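Local atomic coordinates of beta-galactosidase (Marinomonas sp. ef1, PDB entry 6Y2K), a protein that probably hydrolyses terminal beta-galactosyl residues from beta-galactosides such as lactose, as a cold-active, hexameric enzyme of glycoside hydrolase family 42. Residues E275-K283 and F436-E444; F620-F631 and M643-W653. All blocks are in the same frame, centred on the assembly; numbering follows the deposited sequence. Where two conformers were deposited one is given.

In the fold
Contact 1 comes first along the chain and is complete before contact 2 begins; their centres lie 22 Å apart and their nearest atoms about 8 Å, so they do not touch. Contact 1 joins the segment 275-283, which follows strand 261-266 of the eight-stranded TIM barrel and helix 268-274, to helix 435-448, and so ties the barrel part to the part carrying the trimerisation-domain sequence. Contact 2, near the C-terminus, pairs inner strands 618-623 and 649-655 of a four-stranded antiparallel sheet and short strands 629-630 and 644-645. Loop residues 291-293 run between the two contacts. Contact 2 lies toward the chain's edge, where Val630 makes backbone hydrogen bonds to a neighbouring subunit of the hexamer.

Contact 1 of 2, residues E275-K283 and F436-E444; sequences EPLYTEDEK and FFWCYRMYE
Leu277 turns its CG anti to the backbone N (chi1 171°), which carries CD2 over Tyr440, while Arg441, bent at chi2 (-62°), swings its guanidinium from helix 435-448 toward the start of helix 280-285. This is the seam between the TIM-barrel part of the chain and the trimerisation domain. A branched leucine suits the spot because its two methyls serve two rings: CD2 sits above the centre of the Tyr440 ring, 3.7 Å from the centroid in a CH-pi contact, and CD1 packs on Phe437 CD1 at 3.6 Å. Leu277 CA also lies over a face of Phe437, displaced toward its rim. Tyr278 meets Tyr440 in an offset edge-to-face pair, planes at 81°, and its OH donates to Tyr440 OH over 2.9 Å.

Arg441 supplies the length and the flat end with several N-H donors that the polar side needs. Its NH1 and NH2 grip Glu282 end-on, both carboxylate oxygens using syn lone pairs, with NH1 to OE2 at 2.8 Å. NH1 also bridges to Glu444, whose OE1 is held by His291, and NH2 reaches the carbonyl of Leu277 from above its plane. A leucine in its place would probably leave Glu282 and Glu444, 3.7 Å apart at OE2 and OE1, without the positive charge between them. Thr279 and Glu282 form a capping box that starts the helix and fixes the carboxylate: Thr279 N donates to Glu282 OE1 on its anti side at 3.0 Å, and Glu282 N returns a bond to Thr279 OG1 at 3.1 Å.

Contact 2 of 2, residues F620-F631 and M643-W653; sequences FAFNYSSNTVVF and MCLGAADVAIW
Backbone pairing joins Ala621 to Ala651, in the C-terminal four-stranded antiparallel sheet, and Val629 to Leu645, in a two-stranded one, as hydrogen-bonded antiparallel pairs. Ala621 N donates to Ala651 O at 2.8 Å, nearly along the C=O axis, and Ala651 N returns the bond. Phe631 N adds a bond to Met643 O, and Val630 makes backbone hydrogen bonds to a neighbouring subunit. Ala648 and Asp649 both face Asn623 in a G1 beta bulge that shares these two residues with the type II turn from Gly646 to Asp649.

Side-chain polar bonds gather on Asn623, whose amide carries a donor and an acceptor and so can serve a strand and a loop at once. With CG anti to the backbone N (chi1 -177°), its ND2 gives to Leu645 O at 3.0 Å and to Asn627 O at 2.8 Å, both acceptors close to the amide plane. Val629 N reaches Leu645 O from the other face of that carbonyl. OD1 takes Ser625 N, making an Asx turn, and Ser625 OG in the carbonyl plane on a lone pair. Asp649 OD2 receives Gly646 N with its anti lone pair, while OD1 bridges to Arg335.

Apolar packing sets Phe620 and Phe622 side by side with Ile652 and Val650, where Phe622 CE1 comes within 3.9 Å of Val650 CG1, and helix 333-343 covers this layer. On the other side of strand 618-623, Leu645 CD1 touches both Ala621 CB and Phe631 CB, 4.1 Å from each; the small alanine admits the leucine.

Two carbonyl oxygens on ND2, and the N and OG of Ser625 on OD1, thus fix both ends of the Asn623 amide, implying an unambiguous orientation that fastens loop 624-628 to strand 618-623 and links it to Leu645 of strand 644-645.

Contact 1 of 2, residues E275-K283 and F436-E444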
loop_
_atom_site.group_PDB
_atom_site.type_symbol
_atom_site.label_atom_id
_atom_site.label_comp_id
_atom_site.label_asym_id
_atom_site.label_seq_id
_atom_site.Cartn_x
_atom_site.Cartn_y
_atom_site.Cartn_z
ATOM N N GLU A 275 7.222 -24.689 -9.046
ATOM C CA GLU A 275 6.958 -24.283 -10.439
ATOM C C GLU A 275 6.615 -22.795 -10.623
ATOM O O GLU A 275 5.708 -22.291 -9.962
ATOM C CB GLU A 275 5.835 -25.130 -11.057
ATOM C CG GLU A 275 6.155 -26.611 -11.207
ATOM C CD GLU A 275 7.351 -26.909 -12.094
ATOM O OE1 GLU A 275 8.001 -27.957 -11.871
ATOM O OE2 GLU A 275 7.634 -26.115 -13.017
ATOM N N PRO A 276 7.317 -22.094 -11.536
ATOM C CA PRO A 276 6.944 -20.699 -11.820
ATOM C C PRO A 276 5.563 -20.488 -12.432
ATOM O O PRO A 276 5.075 -19.364 -12.427
ATOM C CB PRO A 276 8.028 -20.234 -12.801
ATOM C CG PRO A 276 9.199 -21.086 -12.489
ATOM C CD PRO A 276 8.618 -22.433 -12.145
ATOM N N LEU A 277 4.945 -21.538 -12.972
ATOM C CA LEU A 277 3.532 -21.496 -13.400
ATOM C C LEU A 277 2.598 -20.819 -12.379
ATOM O O LEU A 277 1.702 -20.054 -12.746
ATOM C CB LEU A 277 3.044 -22.931 -13.634
ATOM C CG LEU A 277 1.560 -23.187 -13.891
ATOM C CD1 LEU A 277 1.134 -22.558 -15.199
ATOM C CD2 LEU A 277 1.296 -24.681 -13.912
ATOM N N TYR A 278 2.791 -21.137 -11.105
ATOM C CA TYR A 278 1.845 -20.737 -10.076
ATOM C C TYR A 278 2.128 -19.348 -9.515
ATOM O O TYR A 278 3.286 -18.952 -9.364
ATOM C CB TYR A 278 1.822 -21.782 -8.963
ATOM C CG TYR A 278 1.369 -23.141 -9.455
ATOM C CD1 TYR A 278 0.090 -23.317 -9.987
ATOM C CD2 TYR A 278 2.218 -24.251 -9.406
ATOM C CE1 TYR A 278 -0.332 -24.555 -10.447
ATOM C CE2 TYR A 278 1.803 -25.492 -9.862
ATOM C CZ TYR A 278 0.519 -25.644 -10.375
ATOM O OH TYR A 278 0.079 -26.881 -10.824
ATOM N N THR A 279 1.053 -18.615 -9.221
ATOM C CA THR A 279 1.148 -17.290 -8.627
ATOM C C THR A 279 1.490 -17.375 -7.150
ATOM O O THR A 279 1.368 -18.432 -6.516
ATOM C CB THR A 279 -0.170 -16.511 -8.744
ATOM O OG1 THR A 279 -1.207 -17.200 -8.028
ATOM C CG2 THR A 279 -0.565 -16.316 -10.210
ATOM N N GLU A 280 1.887 -16.234 -6.595
ATOM C CA GLU A 280 2.155 -16.157 -5.154
ATOM C C GLU A 280 0.905 -16.506 -4.338
ATOM O O GLU A 280 0.998 -17.272 -3.370
ATOM C CB GLU A 280 2.741 -14.794 -4.745
ATOM C CG GLU A 280 4.266 -14.803 -4.689
ATOM C CD GLU A 280 4.882 -15.596 -5.829
ATOM O OE1 GLU A 280 5.783 -16.431 -5.607
ATOM O OE2 GLU A 280 4.433 -15.392 -6.972
ATOM N N ASP A 281 -0.255 -15.983 -4.742
ATOM C CA ASP A 281 -1.525 -16.314 -4.081
ATOM C C ASP A 281 -1.826 -17.817 -4.099
ATOM O O ASP A 281 -2.206 -18.377 -3.070
ATOM C CB ASP A 281 -2.705 -15.548 -4.698
ATOM C CG ASP A 281 -2.707 -14.063 -4.334
ATOM O OD1 ASP A 281 -1.964 -13.639 -3.412
ATOM O OD2 ASP A 281 -3.461 -13.310 -4.986
ATOM N N GLU A 282 -1.643 -18.462 -5.248
ATOM C CA GLU A 282 -1.837 -19.923 -5.361
ATOM C C GLU A 282 -0.899 -20.736 -4.459
ATOM O O GLU A 282 -1.328 -21.704 -3.807
ATOM C CB GLU A 282 -1.685 -20.379 -6.811
ATOM C CG GLU A 282 -2.850 -19.942 -7.699
ATOM C CD GLU A 282 -2.620 -20.174 -9.190
ATOM O OE1 GLU A 282 -1.466 -20.153 -9.664
ATOM O OE2 GLU A 282 -3.614 -20.347 -9.914
ATOM N N LYS A 283 0.371 -20.343 -4.426
ATOM C CA LYS A 283 1.372 -21.015 -3.588
ATOM C C LYS A 283 1.010 -20.938 -2.112
ATOM O O LYS A 283 1.250 -21.896 -1.369
ATOM C CB LYS A 283 2.775 -20.431 -3.814
ATOM C CG LYS A 283 3.350 -20.765 -5.185
ATOM C CD LYS A 283 4.640 -20.004 -5.470
ATOM C CE LYS A 283 5.119 -20.214 -6.899
ATOM N NZ LYS A 283 5.691 -21.572 -7.127
ATOM N N PHE A 436 2.944 -24.267 -22.281
ATOM C CA PHE A 436 2.419 -25.082 -21.190
ATOM C C PHE A 436 1.518 -24.276 -20.245
ATOM O O PHE A 436 0.455 -24.760 -19.838
ATOM C CB PHE A 436 3.551 -25.752 -20.398
ATOM C CG PHE A 436 3.063 -26.802 -19.447
ATOM C CD1 PHE A 436 2.560 -26.452 -18.201
ATOM C CD2 PHE A 436 3.070 -28.136 -19.813
ATOM C CE1 PHE A 436 2.090 -27.421 -17.335
ATOM C CE2 PHE A 436 2.600 -29.111 -18.952
ATOM C CZ PHE A 436 2.114 -28.753 -17.711
ATOM N N PHE A 437 1.943 -23.059 -19.898
ATOM C CA PHE A 437 1.165 -22.206 -18.992
ATOM C C PHE A 437 -0.198 -21.896 -19.623
ATOM O O PHE A 437 -1.226 -21.971 -18.957
ATOM C CB PHE A 437 1.869 -20.873 -18.693
ATOM C CG PHE A 437 3.133 -20.973 -17.870
ATOM C CD1 PHE A 437 3.802 -22.179 -17.628
ATOM C CD2 PHE A 437 3.715 -19.795 -17.398
ATOM C CE1 PHE A 437 4.987 -22.201 -16.902
ATOM C CE2 PHE A 437 4.896 -19.818 -16.673
ATOM C CZ PHE A 437 5.532 -21.024 -16.426
ATOM N N TRP A 438 -0.188 -21.533 -20.900
ATOM C CA TRP A 438 -1.414 -21.193 -21.629
ATOM C C TRP A 438 -2.370 -22.392 -21.686
ATOM O O TRP A 438 -3.558 -22.236 -21.402
ATOM C CB TRP A 438 -1.078 -20.671 -23.032
ATOM C CG TRP A 438 -2.276 -20.394 -23.909
ATOM C CD1 TRP A 438 -2.554 -20.984 -25.096
ATOM C CD2 TRP A 438 -3.343 -19.462 -23.661
ATOM N NE1 TRP A 438 -3.727 -20.491 -25.615
ATOM C CE2 TRP A 438 -4.236 -19.555 -24.757
ATOM C CE3 TRP A 438 -3.637 -18.567 -22.623
ATOM C CZ2 TRP A 438 -5.405 -18.771 -24.854
ATOM C CZ3 TRP A 438 -4.802 -17.790 -22.710
ATOM C CH2 TRP A 438 -5.678 -17.911 -23.817
ATOM N N CYS A 439 -1.840 -23.579 -22.012
ATOM C CA CYS A 439 -2.644 -24.813 -22.017
ATOM C C CYS A 439 -3.253 -25.076 -20.633
ATOM O O CYS A 439 -4.455 -25.355 -20.509
ATOM C CB CYS A 439 -1.816 -26.026 -22.464
ATOM S SG CYS A 439 -1.314 -26.062 -24.204
ATOM N N TYR A 440 -2.427 -24.924 -19.600
ATOM C CA TYR A 440 -2.849 -25.137 -18.216
ATOM C C TYR A 440 -3.941 -24.154 -17.795
ATOM O O TYR A 440 -4.889 -24.549 -17.139
ATOM C CB TYR A 440 -1.653 -25.009 -17.264
ATOM C CG TYR A 440 -1.918 -25.484 -15.858
ATOM C CD1 TYR A 440 -2.411 -24.614 -14.883
ATOM C CD2 TYR A 440 -1.661 -26.802 -15.488
ATOM C CE1 TYR A 440 -2.644 -25.051 -13.588
ATOM C CE2 TYR A 440 -1.881 -27.239 -14.190
ATOM C CZ TYR A 440 -2.381 -26.363 -13.248
ATOM O OH TYR A 440 -2.588 -26.794 -11.961
ATOM N N ARG A 441 -3.803 -22.885 -18.176
ATOM C CA ARG A 441 -4.809 -21.863 -17.827
ATOM C C ARG A 441 -6.123 -22.005 -18.625
ATOM O O ARG A 441 -7.200 -21.697 -18.095
ATOM C CB ARG A 441 -4.228 -20.454 -17.958
ATOM C CG ARG A 441 -3.069 -20.168 -17.010
ATOM C CD ARG A 441 -3.467 -20.261 -15.546
ATOM N NE ARG A 441 -2.324 -20.135 -14.638
ATOM C CZ ARG A 441 -2.381 -20.315 -13.317
ATOM N NH1 ARG A 441 -3.528 -20.617 -12.712
ATOM N NH2 ARG A 441 -1.286 -20.183 -12.579
ATOM N N MET A 442 -6.040 -22.487 -19.864
ATOM C CA MET A 442 -7.260 -22.844 -20.616
ATOM C C MET A 442 -7.952 -24.031 -19.929
ATOM O O MET A 442 -9.171 -24.036 -19.772
ATOM C CB MET A 442 -6.964 -23.165 -22.086
ATOM C CG MET A 442 -6.514 -21.960 -22.910
ATOM S SD MET A 442 -6.793 -22.169 -24.681
ATOM C CE MET A 442 -8.514 -21.696 -24.802
ATOM N N TYR A 443 -7.149 -25.003 -19.487
ATOM C CA TYR A 443 -7.648 -26.178 -18.779
ATOM C C TYR A 443 -8.301 -25.807 -17.438
ATOM O O TYR A 443 -9.375 -26.318 -17.110
ATOM C CB TYR A 443 -6.512 -27.190 -18.581
ATOM C CG TYR A 443 -6.910 -28.474 -17.885
ATOM C CD1 TYR A 443 -7.475 -29.539 -18.599
ATOM C CD2 TYR A 443 -6.702 -28.635 -16.523
ATOM C CE1 TYR A 443 -7.816 -30.728 -17.963
ATOM C CE2 TYR A 443 -7.046 -29.809 -15.875
ATOM C CZ TYR A 443 -7.604 -30.851 -16.596
ATOM O OH TYR A 443 -7.941 -32.001 -15.929
ATOM N N GLU A 444 -7.653 -24.923 -16.678
ATOM C CA GLU A 444 -8.200 -24.423 -15.411
ATOM C C GLU A 444 -9.591 -23.807 -15.582
ATOM O O GLU A 444 -10.484 -24.071 -14.777
ATOM C CB GLU A 444 -7.254 -23.398 -14.778
ATOM C CG GLU A 444 -7.773 -22.736 -13.510
ATOM C CD GLU A 444 -6.791 -21.734 -12.927
ATOM O OE1 GLU A 444 -6.576 -21.751 -11.698
ATOM O OE2 GLU A 444 -6.240 -20.925 -13.702
HETATM O O HOH W 1 0.174 -18.993 -15.417
#

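Contact 2 of 2, residues F620-F631 and M643-W653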
loop_
_atom_site.group_PDB
_atom_site.type_symbol
_atom_site.label_atom_id
_atom_site.label_comp_id
_atom_site.label_asym_id
_atom_site.label_seq_id
_atom_site.Cartn_x
_atom_site.Cartn_y
_atom_site.Cartn_z
ATOM N N PHE A 620 -17.662 -37.469 -8.919
ATOM C CA PHE A 620 -16.633 -37.278 -7.888
ATOM C C PHE A 620 -16.506 -35.782 -7.638
ATOM O O PHE A 620 -16.313 -35.031 -8.579
ATOM C CB PHE A 620 -15.272 -37.833 -8.341
ATOM C CG PHE A 620 -15.285 -39.300 -8.737
ATOM C CD1 PHE A 620 -15.719 -39.695 -9.996
ATOM C CD2 PHE A 620 -14.823 -40.281 -7.860
ATOM C CE1 PHE A 620 -15.720 -41.040 -10.367
ATOM C CE2 PHE A 620 -14.816 -41.622 -8.226
ATOM C CZ PHE A 620 -15.269 -42.006 -9.481
ATOM N N ALA A 621 -16.621 -35.350 -6.383
ATOM C CA ALA A 621 -16.461 -33.939 -6.033
ATOM C C ALA A 621 -15.319 -33.780 -5.043
ATOM O O ALA A 621 -15.156 -34.613 -4.159
ATOM C CB ALA A 621 -17.740 -33.388 -5.441
ATOM N N PHE A 622 -14.564 -32.686 -5.201
ATOM C CA PHE A 622 -13.328 -32.402 -4.463
ATOM C C PHE A 622 -13.300 -30.959 -3.968
ATOM O O PHE A 622 -13.722 -30.050 -4.678
ATOM C CB PHE A 622 -12.114 -32.622 -5.379
ATOM C CG PHE A 622 -12.074 -33.990 -5.984
ATOM C CD1 PHE A 622 -11.538 -35.053 -5.276
ATOM C CD2 PHE A 622 -12.623 -34.225 -7.243
ATOM C CE1 PHE A 622 -11.534 -36.326 -5.819
ATOM C CE2 PHE A 622 -12.617 -35.493 -7.787
ATOM C CZ PHE A 622 -12.068 -36.543 -7.076
ATOM N N ASN A 623 -12.788 -30.749 -2.758
ATOM C CA ASN A 623 -12.636 -29.404 -2.209
ATOM C C ASN A 623 -11.176 -29.208 -1.819
ATOM O O ASN A 623 -10.726 -29.742 -0.812
ATOM C CB ASN A 623 -13.558 -29.209 -0.998
ATOM C CG ASN A 623 -13.501 -27.800 -0.415
ATOM O OD1 ASN A 623 -12.850 -26.901 -0.954
ATOM N ND2 ASN A 623 -14.202 -27.604 0.698
ATOM N N TYR A 624 -10.462 -28.427 -2.629
ATOM C CA TYR A 624 -9.067 -28.062 -2.383
ATOM C C TYR A 624 -8.902 -26.798 -1.514
ATOM O O TYR A 624 -7.778 -26.442 -1.176
ATOM C CB TYR A 624 -8.328 -27.860 -3.726
ATOM C CG TYR A 624 -8.233 -29.108 -4.593
ATOM C CD1 TYR A 624 -9.296 -29.496 -5.409
ATOM C CD2 TYR A 624 -7.080 -29.891 -4.608
ATOM C CE1 TYR A 624 -9.220 -30.627 -6.200
ATOM C CE2 TYR A 624 -6.993 -31.030 -5.401
ATOM C CZ TYR A 624 -8.072 -31.395 -6.195
ATOM O OH TYR A 624 -8.031 -32.523 -6.983
ATOM N N SER A 625 -10.003 -26.119 -1.169
ATOM C CA SER A 625 -9.963 -24.920 -0.326
ATOM C C SER A 625 -9.819 -25.305 1.148
ATOM O O SER A 625 -9.903 -26.488 1.492
ATOM C CB SER A 625 -11.233 -24.075 -0.518
ATOM O OG SER A 625 -12.347 -24.604 0.194
ATOM N N SER A 626 -9.633 -24.288 1.996
ATOM C CA SER A 626 -9.480 -24.467 3.445
ATOM C C SER A 626 -10.805 -24.366 4.219
ATOM O O SER A 626 -10.810 -24.417 5.445
ATOM C CB SER A 626 -8.479 -23.438 3.994
ATOM O OG SER A 626 -8.881 -22.119 3.672
ATOM N N ASN A 627 -11.933 -24.237 3.523
ATOM C CA ASN A 627 -13.226 -24.167 4.223
ATOM C C ASN A 627 -14.304 -25.041 3.611
ATOM O O ASN A 627 -14.224 -25.439 2.447
ATOM C CB ASN A 627 -13.707 -22.723 4.314
ATOM C CG ASN A 627 -12.851 -21.887 5.252
ATOM O OD1 ASN A 627 -12.885 -22.067 6.475
ATOM N ND2 ASN A 627 -12.066 -20.988 4.687
ATOM N N THR A 628 -15.317 -25.321 4.423
ATOM C CA THR A 628 -16.421 -26.180 4.043
ATOM C C THR A 628 -17.269 -25.466 2.996
ATOM O O THR A 628 -17.530 -24.276 3.112
ATOM C CB THR A 628 -17.275 -26.553 5.271
ATOM O OG1 THR A 628 -16.442 -27.205 6.239
ATOM C CG2 THR A 628 -18.422 -27.496 4.881
ATOM N N VAL A 629 -17.653 -26.184 1.950
ATOM C CA VAL A 629 -18.521 -25.631 0.913
ATOM C C VAL A 629 -19.519 -26.693 0.502
ATOM O O VAL A 629 -19.230 -27.883 0.562
ATOM C CB VAL A 629 -17.749 -25.132 -0.332
ATOM C CG1 VAL A 629 -16.766 -24.038 0.043
ATOM C CG2 VAL A 629 -17.013 -26.262 -1.021
ATOM N N VAL A 630 -20.687 -26.246 0.069
ATOM C CA VAL A 630 -21.763 -27.138 -0.300
ATOM C C VAL A 630 -21.681 -27.435 -1.793
ATOM O O VAL A 630 -21.578 -26.520 -2.625
ATOM C CB VAL A 630 -23.124 -26.541 0.118
ATOM C CG1 VAL A 630 -24.284 -27.371 -0.410
ATOM C CG2 VAL A 630 -23.178 -26.444 1.640
ATOM N N PHE A 631 -21.671 -28.726 -2.119
ATOM C CA PHE A 631 -21.842 -29.189 -3.495
ATOM C C PHE A 631 -22.924 -30.266 -3.506
ATOM O O PHE A 631 -22.806 -31.280 -2.825
ATOM C CB PHE A 631 -20.538 -29.746 -4.089
ATOM C CG PHE A 631 -20.726 -30.370 -5.441
ATOM C CD1 PHE A 631 -20.858 -29.576 -6.566
ATOM C CD2 PHE A 631 -20.845 -31.757 -5.579
ATOM C CE1 PHE A 631 -21.075 -30.140 -7.814
ATOM C CE2 PHE A 631 -21.057 -32.327 -6.820
ATOM C CZ PHE A 631 -21.173 -31.520 -7.940
ATOM N N MET A 643 -22.622 -33.717 1.490
ATOM C CA MET A 643 -23.027 -32.553 0.721
ATOM C C MET A 643 -22.230 -31.318 1.164
ATOM O O MET A 643 -21.914 -30.459 0.345
ATOM C CB MET A 643 -24.530 -32.320 0.910
ATOM C CG MET A 643 -25.151 -31.308 -0.032
ATOM S SD MET A 643 -26.958 -31.306 0.077
ATOM C CE MET A 643 -27.184 -30.948 1.816
ATOM N N CYS A 644 -21.925 -31.244 2.459
ATOM C CA CYS A 644 -20.999 -30.249 2.997
ATOM C C CYS A 644 -19.567 -30.777 2.886
ATOM O O CYS A 644 -19.072 -31.482 3.775
ATOM C CB CYS A 644 -21.351 -29.904 4.448
ATOM S SG CYS A 644 -23.012 -29.194 4.625
ATOM N N LEU A 645 -18.922 -30.444 1.768
ATOM C CA LEU A 645 -17.544 -30.862 1.502
ATOM C C LEU A 645 -16.570 -30.146 2.403
ATOM O O LEU A 645 -16.385 -28.940 2.262
ATOM C CB LEU A 645 -17.131 -30.543 0.064
ATOM C CG LEU A 645 -17.506 -31.469 -1.079
ATOM C CD1 LEU A 645 -16.987 -30.844 -2.367
ATOM C CD2 LEU A 645 -16.910 -32.857 -0.864
ATOM N N GLY A 646 -15.916 -30.884 3.296
ATOM C CA GLY A 646 -14.860 -30.309 4.134
ATOM C C GLY A 646 -13.631 -29.850 3.361
ATOM O O GLY A 646 -13.484 -30.134 2.168
ATOM N N ALA A 647 -12.757 -29.115 4.039
ATOM C CA ALA A 647 -11.447 -28.763 3.493
ATOM C C ALA A 647 -10.666 -30.037 3.156
ATOM O O ALA A 647 -10.639 -30.965 3.966
ATOM C CB ALA A 647 -10.663 -27.929 4.499
ATOM N N ALA A 648 -10.060 -30.083 1.966
ATOM C CA ALA A 648 -9.284 -31.252 1.504
ATOM C C ALA A 648 -10.095 -32.568 1.548
ATOM O O ALA A 648 -9.576 -33.615 1.925
ATOM C CB ALA A 648 -7.983 -31.381 2.306
ATOM N N ASP A 649 -11.358 -32.495 1.133
ATOM C CA ASP A 649 -12.320 -33.585 1.287
ATOM C C ASP A 649 -12.850 -34.018 -0.076
ATOM O O ASP A 649 -12.698 -33.306 -1.081
ATOM C CB ASP A 649 -13.464 -33.113 2.203
ATOM C CG ASP A 649 -14.328 -34.247 2.762
ATOM O OD1 ASP A 649 -13.898 -35.430 2.742
ATOM O OD2 ASP A 649 -15.463 -33.926 3.215
ATOM N N VAL A 650 -13.465 -35.201 -0.087
ATOM C CA VAL A 650 -13.991 -35.853 -1.276
ATOM C C VAL A 650 -15.427 -36.288 -0.986
ATOM O O VAL A 650 -15.711 -36.784 0.105
ATOM C CB VAL A 650 -13.178 -37.133 -1.607
ATOM C CG1 VAL A 650 -13.690 -37.798 -2.879
ATOM C CG2 VAL A 650 -11.686 -36.821 -1.721
ATOM N N ALA A 651 -16.321 -36.099 -1.953
ATOM C CA ALA A 651 -17.639 -36.733 -1.917
ATOM C C ALA A 651 -17.895 -37.439 -3.242
ATOM O O ALA A 651 -17.452 -36.973 -4.297
ATOM C CB ALA A 651 -18.729 -35.714 -1.627
ATOM N N ILE A 652 -18.608 -38.564 -3.172
ATOM C CA ILE A 652 -18.914 -39.387 -4.342
ATOM C C ILE A 652 -20.423 -39.656 -4.372
ATOM O O ILE A 652 -20.995 -40.114 -3.379
ATOM C CB ILE A 652 -18.128 -40.720 -4.330
ATOM C CG1 ILE A 652 -16.621 -40.430 -4.163
ATOM C CG2 ILE A 652 -18.414 -41.514 -5.606
ATOM C CD1 ILE A 652 -15.735 -41.647 -4.136
ATOM N N TRP A 653 -21.036 -39.357 -5.515
ATOM C CA TRP A 653 -22.473 -39.466 -5.732
ATOM C C TRP A 653 -22.726 -40.402 -6.914
ATOM O O TRP A 653 -21.880 -40.519 -7.802
ATOM C CB TRP A 653 -23.073 -38.093 -6.080
ATOM C CG TRP A 653 -22.938 -37.014 -5.028
ATOM C CD1 TRP A 653 -21.787 -36.376 -4.629
ATOM C CD2 TRP A 653 -24.003 -36.417 -4.281
ATOM N NE1 TRP A 653 -22.075 -35.439 -3.659
ATOM C CE2 TRP A 653 -23.426 -35.448 -3.425
ATOM C CE3 TRP A 653 -25.391 -36.619 -4.240
ATOM C CZ2 TRP A 653 -24.193 -34.677 -2.547
ATOM C CZ3 TRP A 653 -26.159 -35.849 -3.364
ATOM C CH2 TRP A 653 -25.552 -34.890 -2.527
HETATM O O HOH W 2 -13.704 -28.002 6.593
HETATM O O HOH W 3 -20.815 -33.313 -1.985
#